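Local coordinates for beta-d-glucoside glucohydrolase (Hypocrea jecorina, PDB 3ZZ1), which probably hydrolyses terminal, non-reducing beta-D-glucosyl residues to release beta-D-glucose, as a secreted family 3 glycoside hydrolase of cellulose degradation, at residues E99-A103 and S104-V108; T221-K224 and D225-F229; N263-L266 and W267-L271; G600-P604 and G605-D609. One frame throughout, in Å; residues are numbered along the deposited sequence. Where two conformers were deposited one is given.

In the fold
Along the chain the four contacts follow one another in series. Contacts 1, 2 and 3 all fall within the N-terminal glycoside hydrolase family 3 range, of the TIM-barrel clan: contact 1 closes helix 87-103 ahead of strand 108-109, contact 2 closes helix 216-226 ahead of strand 232-235, and contact 3 opens helix 269-276. Their centres lie about 27 to 28 Å apart, and no two of the three touch. Contact 4, the hairpin of strands 602-603 and 606-607, comes much later in sequence but has its centre only about 10 Å from that of contact 2. There L227 O and G605 N, 2.7 Å apart, probably hydrogen-bond, so the late hairpin packs against a helix end of the N-terminal region.

Contact 1 of 4, residues E99-A103 and S104-V108; sequences EEVKA and SGIHV
V101 and I106 meet with their side chains crossed at about a right angle. The touching branch of V101 is CG1, set opposite the backbone N (chi1 175°); it lies 3.6 Å from I106 CB and comes nearly as close to I106 CG2. The same methyl is 3.4 Å from I106 O, so it sits over the backbone of the residue as well as its branch point. The backbones of the same two residues are also tied directly, with I106 N donating to V101 O at 3.1 Å and an N-H...O angle of 163°. The other side chain that carries the contact is S104. Its OG, beside its own backbone N, turns back along the helix and gives a 2.9 Å hydrogen bond to E100 O, tilted from the carbonyl plane. E100 O also receives a weak bond from S104 N, so one carbonyl of the last turn is held by two donors of the same residue. The carboxylate of E100 is engaged separately, by T73 and H319. Outward, I106 packs on C58 and Q60 of strand 58-60, and A103 O is bonded by R313. G105 reverses the chain with a positive phi of 76°, and its N donates to K102 O at 2.8 Å from above the carbonyl plane. The bond from I106 back to V101 enclosing the bond from G105 to K102 identifies a Schellman motif, here ending helix 87-103 and turning the chain toward strand 108-109 of the N-terminal domain, which belongs to the TIM-barrel clan.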
loop_
_atom_site.group_PDB
_atom_site.type_symbol
_atom_site.label_atom_id
_atom_site.label_comp_id
_atom_site.label_asym_id
_atom_site.label_seq_id
_atom_site.Cartn_x
_atom_site.Cartn_y
_atom_site.Cartn_z
ATOM N N GLU A 99 7.975 -11.856 -11.068
ATOM C CA GLU A 99 8.149 -12.589 -12.330
ATOM C C GLU A 99 8.336 -11.660 -13.528
ATOM O O GLU A 99 9.228 -11.877 -14.354
ATOM C CB GLU A 99 6.976 -13.542 -12.576
ATOM C CG GLU A 99 7.067 -14.832 -11.775
ATOM C CD GLU A 99 5.832 -15.709 -11.897
ATOM O OE1 GLU A 99 5.055 -15.537 -12.860
ATOM O OE2 GLU A 99 5.642 -16.584 -11.028
ATOM N N GLU A 100 7.503 -10.624 -13.601
ATOM C CA GLU A 100 7.546 -9.664 -14.708
ATOM C C GLU A 100 8.791 -8.788 -14.665
ATOM O O GLU A 100 9.377 -8.488 -15.704
ATOM C CB GLU A 100 6.278 -8.804 -14.733
ATOM C CG GLU A 100 5.013 -9.637 -14.873
ATOM C CD GLU A 100 3.854 -8.908 -15.524
ATOM O OE1 GLU A 100 3.977 -7.702 -15.807
ATOM O OE2 GLU A 100 2.808 -9.560 -15.754
ATOM N N VAL A 101 9.192 -8.392 -13.458
ATOM C CA VAL A 101 10.389 -7.576 -13.256
ATOM C C VAL A 101 11.652 -8.314 -13.712
ATOM O O VAL A 101 12.446 -7.761 -14.482
ATOM C CB VAL A 101 10.515 -7.096 -11.786
ATOM C CG1 VAL A 101 11.815 -6.349 -11.565
ATOM C CG2 VAL A 101 9.328 -6.206 -11.416
ATOM N N LYS A 102 11.821 -9.559 -13.257
ATOM C CA LYS A 102 12.963 -10.383 -13.652
ATOM C C LYS A 102 12.933 -10.653 -15.153
ATOM O O LYS A 102 13.956 -10.530 -15.837
ATOM C CB LYS A 102 12.979 -11.699 -12.867
ATOM C CG LYS A 102 14.203 -12.573 -13.115
ATOM C CD LYS A 102 14.382 -13.586 -11.997
ATOM C CE LYS A 102 15.486 -14.582 -12.317
ATOM N NZ LYS A 102 15.039 -15.608 -13.297
ATOM N N ALA A 103 11.751 -11.009 -15.659
ATOM C CA ALA A 103 11.580 -11.303 -17.077
ATOM C C ALA A 103 11.932 -10.102 -17.955
ATOM O O ALA A 103 12.296 -10.266 -19.123
ATOM C CB ALA A 103 10.166 -11.792 -17.359
ATOM N N SER A 104 11.835 -8.902 -17.381
ATOM C CA SER A 104 12.196 -7.667 -18.081
ATOM C C SER A 104 13.661 -7.274 -17.845
ATOM O O SER A 104 14.139 -6.275 -18.386
ATOM C CB SER A 104 11.263 -6.522 -17.664
ATOM O OG SER A 104 9.913 -6.819 -17.984
ATOM N N GLY A 105 14.364 -8.062 -17.032
ATOM C CA GLY A 105 15.793 -7.862 -16.799
ATOM C C GLY A 105 16.109 -6.709 -15.875
ATOM O O GLY A 105 17.163 -6.080 -15.990
ATOM N N ILE A 106 15.183 -6.436 -14.960
ATOM C CA ILE A 106 15.352 -5.426 -13.929
ATOM C C ILE A 106 15.716 -6.131 -12.628
ATOM O O ILE A 106 15.084 -7.128 -12.264
ATOM C CB ILE A 106 14.049 -4.622 -13.731
ATOM C CG1 ILE A 106 13.665 -3.900 -15.028
ATOM C CG2 ILE A 106 14.186 -3.640 -12.565
ATOM C CD1 ILE A 106 12.175 -3.676 -15.197
ATOM N N HIS A 107 16.721 -5.609 -11.928
ATOM C CA HIS A 107 17.166 -6.188 -10.659
ATOM C C HIS A 107 16.362 -5.689 -9.454
ATOM O O HIS A 107 16.093 -6.453 -8.521
ATOM C CB HIS A 107 18.654 -5.913 -10.432
ATOM C CG HIS A 107 19.528 -6.324 -11.574
ATOM N ND1 HIS A 107 20.160 -5.412 -12.393
ATOM C CD2 HIS A 107 19.866 -7.549 -12.043
ATOM C CE1 HIS A 107 20.853 -6.057 -13.314
ATOM N NE2 HIS A 107 20.691 -7.355 -13.123
ATOM N N VAL A 108 15.994 -4.411 -9.467
ATOM C CA VAL A 108 15.340 -3.799 -8.314
ATOM C C VAL A 108 14.018 -3.154 -8.712
ATOM O O VAL A 108 13.976 -2.322 -9.619
ATOM C CB VAL A 108 16.242 -2.733 -7.608
ATOM C CG1 VAL A 108 15.699 -2.413 -6.237
ATOM C CG2 VAL A 108 17.684 -3.214 -7.484
#

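Contact 2 of 4, residues T221-K224 and D225-F229; sequences TVLK and DQLGF
From T221 and V222 to Q226 and L227 the helical backbone is wound wider than an alpha helix, as the donor positions show. Q226 N donates to T221 O at 2.7 Å and L227 N to V222 O at 2.8 Å, each a span of five residues and each nearly along the C=O axis. The four-residue alternatives, D225 N to T221 O and Q226 N to V222 O, are weak. This is a pi-type turn. Beyond it G228 leaves helical angles with a positive phi of 59°, its CA 3.3 Å from K224 O in a CA-H...O contact. F229 N then returns to L223 O at 3.2 Å, in the carbonyl plane and on a lone pair. The bonds to T221, V222 and L223 O carry the end of helix 216-226 into the chain that runs on to strand 232-235, in the part of the protein related to TIM barrels. A water stands between K224 O and F229 O, the latter also bonded by R291. Among the side chains, L223 and F229 lie side by side and point the same way; each has CG opposite its backbone N (chi1 179° and 180°). L223 CG is 3.8 Å from F229 CD2, an approach oblique to the ring, while L223 CD1 reaches F229 CB and, more loosely, L227 CD1 at 4.2 Å. K224 meets the same ring at its edge, with CG near the ring plane and 4.5 Å from F229 CD2. From there its extended chain carries NZ to G250 O and to a salt bridge with D252, while D225 OD1 turns back to Q220.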
loop_
_atom_site.group_PDB
_atom_site.type_symbol
_atom_site.label_atom_id
_atom_site.label_comp_id
_atom_site.label_asym_id
_atom_site.label_seq_id
_atom_site.Cartn_x
_atom_site.Cartn_y
_atom_site.Cartn_z
ATOM N N THR A 221 20.394 4.450 13.557
ATOM C CA THR A 221 19.957 3.918 14.842
ATOM C C THR A 221 18.672 3.104 14.710
ATOM O O THR A 221 18.638 1.946 15.118
ATOM C CB THR A 221 19.822 5.027 15.910
ATOM O OG1 THR A 221 21.084 5.679 16.068
ATOM C CG2 THR A 221 19.401 4.445 17.254
ATOM N N VAL A 222 17.630 3.689 14.123
ATOM C CA VAL A 222 16.348 2.989 14.010
ATOM C C VAL A 222 16.367 1.857 12.975
ATOM O O VAL A 222 16.239 0.690 13.337
ATOM C CB VAL A 222 15.165 3.952 13.742
ATOM C CG1 VAL A 222 13.846 3.184 13.721
ATOM C CG2 VAL A 222 15.116 5.045 14.799
ATOM N N LEU A 223 16.525 2.200 11.700
ATOM C CA LEU A 223 16.428 1.206 10.630
ATOM C C LEU A 223 17.514 0.140 10.725
ATOM O O LEU A 223 17.226 -1.052 10.697
ATOM C CB LEU A 223 16.440 1.873 9.243
ATOM C CG LEU A 223 16.368 1.003 7.976
ATOM C CD1 LEU A 223 15.150 0.086 7.958
ATOM C CD2 LEU A 223 16.376 1.884 6.730
ATOM N N LYS A 224 18.760 0.577 10.858
ATOM C CA LYS A 224 19.882 -0.346 10.766
ATOM C C LYS A 224 20.244 -1.020 12.087
ATOM O O LYS A 224 20.561 -2.208 12.102
ATOM C CB LYS A 224 21.100 0.340 10.133
ATOM C CG LYS A 224 20.944 0.561 8.632
ATOM C CD LYS A 224 22.160 1.232 8.017
ATOM C CE LYS A 224 21.961 1.433 6.521
ATOM N NZ LYS A 224 23.175 1.982 5.861
ATOM N N ASP A 225 20.201 -0.263 13.182
ATOM C CA ASP A 225 20.625 -0.780 14.481
ATOM C C ASP A 225 19.477 -1.394 15.289
ATOM O O ASP A 225 19.625 -2.471 15.865
ATOM C CB ASP A 225 21.349 0.304 15.292
ATOM C CG ASP A 225 22.692 0.696 14.687
ATOM O OD1 ASP A 225 23.144 0.033 13.735
ATOM O OD2 ASP A 225 23.300 1.669 15.172
ATOM N N GLN A 226 18.339 -0.713 15.327
ATOM C CA GLN A 226 17.203 -1.192 16.104
ATOM C C GLN A 226 16.372 -2.228 15.351
ATOM O O GLN A 226 15.960 -3.227 15.938
ATOM C CB GLN A 226 16.347 -0.025 16.593
ATOM C CG GLN A 226 16.992 0.723 17.754
ATOM C CD GLN A 226 16.272 2.001 18.123
ATOM O OE1 GLN A 226 16.553 2.600 19.162
ATOM N NE2 GLN A 226 15.342 2.429 17.280
ATOM N N LEU A 227 16.141 -1.996 14.058
ATOM C CA LEU A 227 15.412 -2.958 13.219
ATOM C C LEU A 227 16.326 -4.017 12.598
ATOM O O LEU A 227 15.847 -4.950 11.951
ATOM C CB LEU A 227 14.597 -2.250 12.125
ATOM C CG LEU A 227 13.477 -1.271 12.500
ATOM C CD1 LEU A 227 12.686 -0.892 11.259
ATOM C CD2 LEU A 227 12.559 -1.864 13.548
ATOM N N GLY A 228 17.636 -3.867 12.792
ATOM C CA GLY A 228 18.620 -4.834 12.301
ATOM C C GLY A 228 18.619 -5.053 10.798
ATOM O O GLY A 228 18.836 -6.166 10.337
ATOM N N PHE A 229 18.370 -3.987 10.043
ATOM C CA PHE A 229 18.328 -4.028 8.577
ATOM C C PHE A 229 19.729 -4.235 7.991
ATOM O O PHE A 229 20.615 -3.402 8.198
ATOM C CB PHE A 229 17.698 -2.731 8.042
ATOM C CG PHE A 229 17.604 -2.653 6.543
ATOM C CD1 PHE A 229 16.962 -3.653 5.809
ATOM C CD2 PHE A 229 18.122 -1.552 5.864
ATOM C CE1 PHE A 229 16.863 -3.563 4.426
ATOM C CE2 PHE A 229 18.025 -1.456 4.485
ATOM C CZ PHE A 229 17.394 -2.462 3.766
HETATM O O HOH W 1 22.491 -3.293 10.484
#

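Contact 3 of 4, residues N263-L266 and W267-L271; sequences NNRL and WGPAL
Two torsions of W267 bring its ring edge to L266: chi1 of -78° sets CG opposite the carbonyl carbon, and chi2 of 3° swings CD1 to within 3.3 Å of L266 O, which lies near the ring plane. R265 runs extended to CD (chi1 -167°), which puts CD 3.8 Å from P269 CD, the two side chains crossing obliquely; NH1 goes on to V35 O. R265 is the centre of an inverse gamma turn. Its O accepts from a water at 2.8 Å, and that water in turn accepts from A270 N at 3.3 Å, linking the turn to the first turn of helix 269-276. G268, with positive phi, occupies the N-cap position of this helix, and A270 N also makes a weak bond to W267 O. A270 CB packs on L266 O at 3.2 Å. One face of the indole is covered by L271 CD2, 3.8 Å above the plane and offset toward the rim. T243 serves both residues at the junction, its OG1 bonded to L266 O and its O taking W267 NE1. With an alanine at W267, T243 O would probably lose its indole N-H donor, and L271 CD2 the ring face it rests on.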
loop_
_atom_site.group_PDB
_atom_site.type_symbol
_atom_site.label_atom_id
_atom_site.label_comp_id
_atom_site.label_asym_id
_atom_site.label_seq_id
_atom_site.Cartn_x
_atom_site.Cartn_y
_atom_site.Cartn_z
ATOM N N ASN A 263 22.640 18.195 -12.596
ATOM C CA ASN A 263 23.376 18.872 -11.528
ATOM C C ASN A 263 23.218 18.131 -10.201
ATOM O O ASN A 263 22.503 17.129 -10.135
ATOM C CB ASN A 263 22.892 20.319 -11.391
ATOM C CG ASN A 263 23.158 21.148 -12.640
ATOM O OD1 ASN A 263 24.144 20.938 -13.350
ATOM N ND2 ASN A 263 22.279 22.105 -12.907
ATOM N N ASN A 264 23.880 18.622 -9.153
ATOM C CA ASN A 264 23.764 18.045 -7.807
ATOM C C ASN A 264 24.274 16.595 -7.754
ATOM O O ASN A 264 23.661 15.729 -7.129
ATOM C CB ASN A 264 22.307 18.154 -7.304
ATOM C CG ASN A 264 22.187 18.128 -5.784
ATOM O OD1 ASN A 264 23.094 18.536 -5.064
ATOM N ND2 ASN A 264 21.047 17.655 -5.294
ATOM N N ARG A 265 25.392 16.337 -8.433
ATOM C CA ARG A 265 26.060 15.038 -8.366
ATOM C C ARG A 265 26.893 14.983 -7.085
ATOM O O ARG A 265 28.083 15.309 -7.085
ATOM C CB ARG A 265 26.928 14.781 -9.609
ATOM C CG ARG A 265 27.398 13.320 -9.738
ATOM C CD ARG A 265 28.328 13.079 -10.929
ATOM N NE ARG A 265 27.653 13.218 -12.221
ATOM C CZ ARG A 265 26.978 12.249 -12.837
ATOM N NH1 ARG A 265 26.860 11.047 -12.288
ATOM N NH2 ARG A 265 26.404 12.486 -14.009
ATOM N N LEU A 266 26.244 14.569 -5.996
ATOM C CA LEU A 266 26.828 14.652 -4.658
ATOM C C LEU A 266 27.776 13.513 -4.327
ATOM O O LEU A 266 28.681 13.675 -3.514
ATOM C CB LEU A 266 25.735 14.754 -3.598
ATOM C CG LEU A 266 24.966 16.076 -3.593
ATOM C CD1 LEU A 266 23.648 15.916 -2.856
ATOM C CD2 LEU A 266 25.805 17.221 -3.002
ATOM N N TRP A 267 27.555 12.358 -4.944
ATOM C CA TRP A 267 28.508 11.267 -4.844
ATOM C C TRP A 267 29.294 11.167 -6.153
ATOM O O TRP A 267 29.620 12.199 -6.743
ATOM C CB TRP A 267 27.813 9.971 -4.413
ATOM C CG TRP A 267 27.530 9.935 -2.922
ATOM C CD1 TRP A 267 27.778 10.932 -2.010
ATOM C CD2 TRP A 267 26.922 8.866 -2.182
ATOM N NE1 TRP A 267 27.383 10.540 -0.757
ATOM C CE2 TRP A 267 26.856 9.277 -0.831
ATOM C CE3 TRP A 267 26.442 7.596 -2.528
ATOM C CZ2 TRP A 267 26.313 8.470 0.171
ATOM C CZ3 TRP A 267 25.906 6.790 -1.529
ATOM C CH2 TRP A 267 25.846 7.231 -0.197
ATOM N N GLY A 268 29.608 9.961 -6.609
ATOM C CA GLY A 268 30.495 9.807 -7.760
ATOM C C GLY A 268 31.847 10.440 -7.454
ATOM O O GLY A 268 32.439 10.148 -6.414
ATOM N N PRO A 269 32.331 11.338 -8.337
ATOM C CA PRO A 269 33.631 11.979 -8.109
ATOM C C PRO A 269 33.702 12.724 -6.773
ATOM O O PRO A 269 34.751 12.718 -6.126
ATOM C CB PRO A 269 33.758 12.957 -9.286
ATOM C CG PRO A 269 32.859 12.396 -10.343
ATOM C CD PRO A 269 31.697 11.817 -9.581
ATOM N N ALA A 270 32.594 13.342 -6.360
ATOM C CA ALA A 270 32.537 14.048 -5.080
ATOM C C ALA A 270 32.690 13.103 -3.883
ATOM O O ALA A 270 33.313 13.471 -2.882
ATOM C CB ALA A 270 31.265 14.869 -4.968
ATOM N N LEU A 271 32.144 11.887 -3.992
ATOM C CA LEU A 271 32.341 10.872 -2.954
ATOM C C LEU A 271 33.792 10.392 -2.933
ATOM O O LEU A 271 34.392 10.261 -1.863
ATOM C CB LEU A 271 31.385 9.683 -3.119
ATOM C CG LEU A 271 31.471 8.586 -2.045
ATOM C CD1 LEU A 271 31.165 9.114 -0.644
ATOM C CD2 LEU A 271 30.552 7.420 -2.376
HETATM O O HOH W 2 30.536 14.917 -8.386
#

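Contact 4 of 4, residues G600-P604 and G605-D609; sequences GAVVP and GGPSD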
loop_
_atom_site.group_PDB
_atom_site.type_symbol
_atom_site.label_atom_id
_atom_site.label_comp_id
_atom_site.label_asym_id
_atom_site.label_seq_id
_atom_site.Cartn_x
_atom_site.Cartn_y
_atom_site.Cartn_z
ATOM N N GLY A 600 15.449 -10.846 23.009
ATOM C CA GLY A 600 16.265 -11.499 21.981
ATOM C C GLY A 600 17.290 -10.555 21.376
ATOM O O GLY A 600 17.111 -9.341 21.414
ATOM N N ALA A 601 18.373 -11.112 20.830
ATOM C CA ALA A 601 19.393 -10.304 20.160
ATOM C C ALA A 601 18.789 -9.711 18.898
ATOM O O ALA A 601 17.916 -10.327 18.286
ATOM C CB ALA A 601 20.609 -11.146 19.824
ATOM N N VAL A 602 19.234 -8.513 18.524
ATOM C CA VAL A 602 18.690 -7.825 17.352
ATOM C C VAL A 602 19.026 -8.589 16.067
ATOM O O VAL A 602 20.193 -8.823 15.752
ATOM C CB VAL A 602 19.161 -6.344 17.257
ATOM C CG1 VAL A 602 18.767 -5.723 15.911
ATOM C CG2 VAL A 602 18.582 -5.519 18.390
ATOM N N VAL A 603 17.975 -9.000 15.365
ATOM C CA VAL A 603 18.068 -9.595 14.037
ATOM C C VAL A 603 17.205 -8.718 13.105
ATOM O O VAL A 603 16.673 -7.700 13.553
ATOM C CB VAL A 603 17.595 -11.076 14.031
ATOM C CG1 VAL A 603 18.479 -11.943 14.937
ATOM C CG2 VAL A 603 16.127 -11.187 14.433
ATOM N N PRO A 604 17.088 -9.078 11.810
ATOM C CA PRO A 604 16.195 -8.283 10.969
ATOM C C PRO A 604 14.766 -8.283 11.510
ATOM O O PRO A 604 14.181 -9.346 11.726
ATOM C CB PRO A 604 16.279 -8.988 9.613
ATOM C CG PRO A 604 17.650 -9.551 9.592
ATOM C CD PRO A 604 17.892 -10.019 11.005
ATOM N N GLY A 605 14.235 -7.087 11.748
ATOM C CA GLY A 605 12.918 -6.912 12.346
ATOM C C GLY A 605 13.003 -6.358 13.758
ATOM O O GLY A 605 12.046 -5.774 14.266
ATOM N N GLY A 606 14.161 -6.535 14.386
ATOM C CA GLY A 606 14.368 -6.125 15.768
ATOM C C GLY A 606 14.767 -7.320 16.612
ATOM O O GLY A 606 15.074 -8.383 16.066
ATOM N N PRO A 607 14.784 -7.157 17.949
ATOM C CA PRO A 607 15.008 -8.291 18.842
ATOM C C PRO A 607 14.274 -9.542 18.364
ATOM O O PRO A 607 13.095 -9.480 18.003
ATOM C CB PRO A 607 14.455 -7.786 20.173
ATOM C CG PRO A 607 14.815 -6.329 20.155
ATOM C CD PRO A 607 14.761 -5.885 18.694
ATOM N N SER A 608 14.990 -10.660 18.353
ATOM C CA SER A 608 14.535 -11.898 17.714
ATOM C C SER A 608 13.184 -12.433 18.196
ATOM O O SER A 608 12.524 -13.173 17.467
ATOM C CB SER A 608 15.606 -12.981 17.852
ATOM O OG SER A 608 15.815 -13.305 19.214
ATOM N N ASP A 609 12.776 -12.062 19.409
ATOM C CA ASP A 609 11.503 -12.536 19.963
ATOM C C ASP A 609 10.278 -11.757 19.469
ATOM O O ASP A 609 9.154 -12.243 19.574
ATOM C CB ASP A 609 11.536 -12.630 21.507
ATOM C CG ASP A 609 12.082 -11.369 22.186
ATOM O OD1 ASP A 609 12.884 -10.623 21.576
ATOM O OD2 ASP A 609 11.717 -11.135 23.361
HETATM O O HOH W 3 18.410 -13.882 20.349
HETATM O O HOH W 4 13.079 -9.761 14.431
#
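G600 and S608 are the residues most covered by this contact, and they meet through a backbone carbon and a hydroxyl: S608 OG lies 3.3 Å from G600 CA. A side chain on G600 would run into S608 OG and D609 OD1, which is consistent with a glycine at this position. G600 N donates to D609 OD1 at 2.9 Å with an N-H...O angle of 151°, meeting the carboxylate oxygen from above its plane. That oxygen is delivered by a chi1 of 49°, which puts CG of D609 between its backbone N and carbonyl carbon. The second oxygen, OD2, bonds T599 N and forms a weak, long ion pair with R673. Replacing D609 by an alanine would probably strip G600 N and T599 N of their shared carboxylate acceptor and set this end of the segment free to move. S608 N adds a 2.9 Å bond to A601 O, and a water joins S608 OG to A601 N. G605, the third residue heavily covered, sits in the two-residue loop (P604-G605) of a beta hairpin, a type II turn from V603 to G606. Its phi of 110° would jam any CB against P604 O. The turn is closed by a hydrogen-bonded pair: G606 N reaches V603 O at 2.9 Å and V603 N reaches G606 O at 3.0 Å. The next pair, V602 with P607, is non-hydrogen-bonded; their side chains lie side by side on one face, V602 CG2 3.9 Å from P607 CD. On the opposite face V603 CG2 comes 3.9 Å from S608 CB.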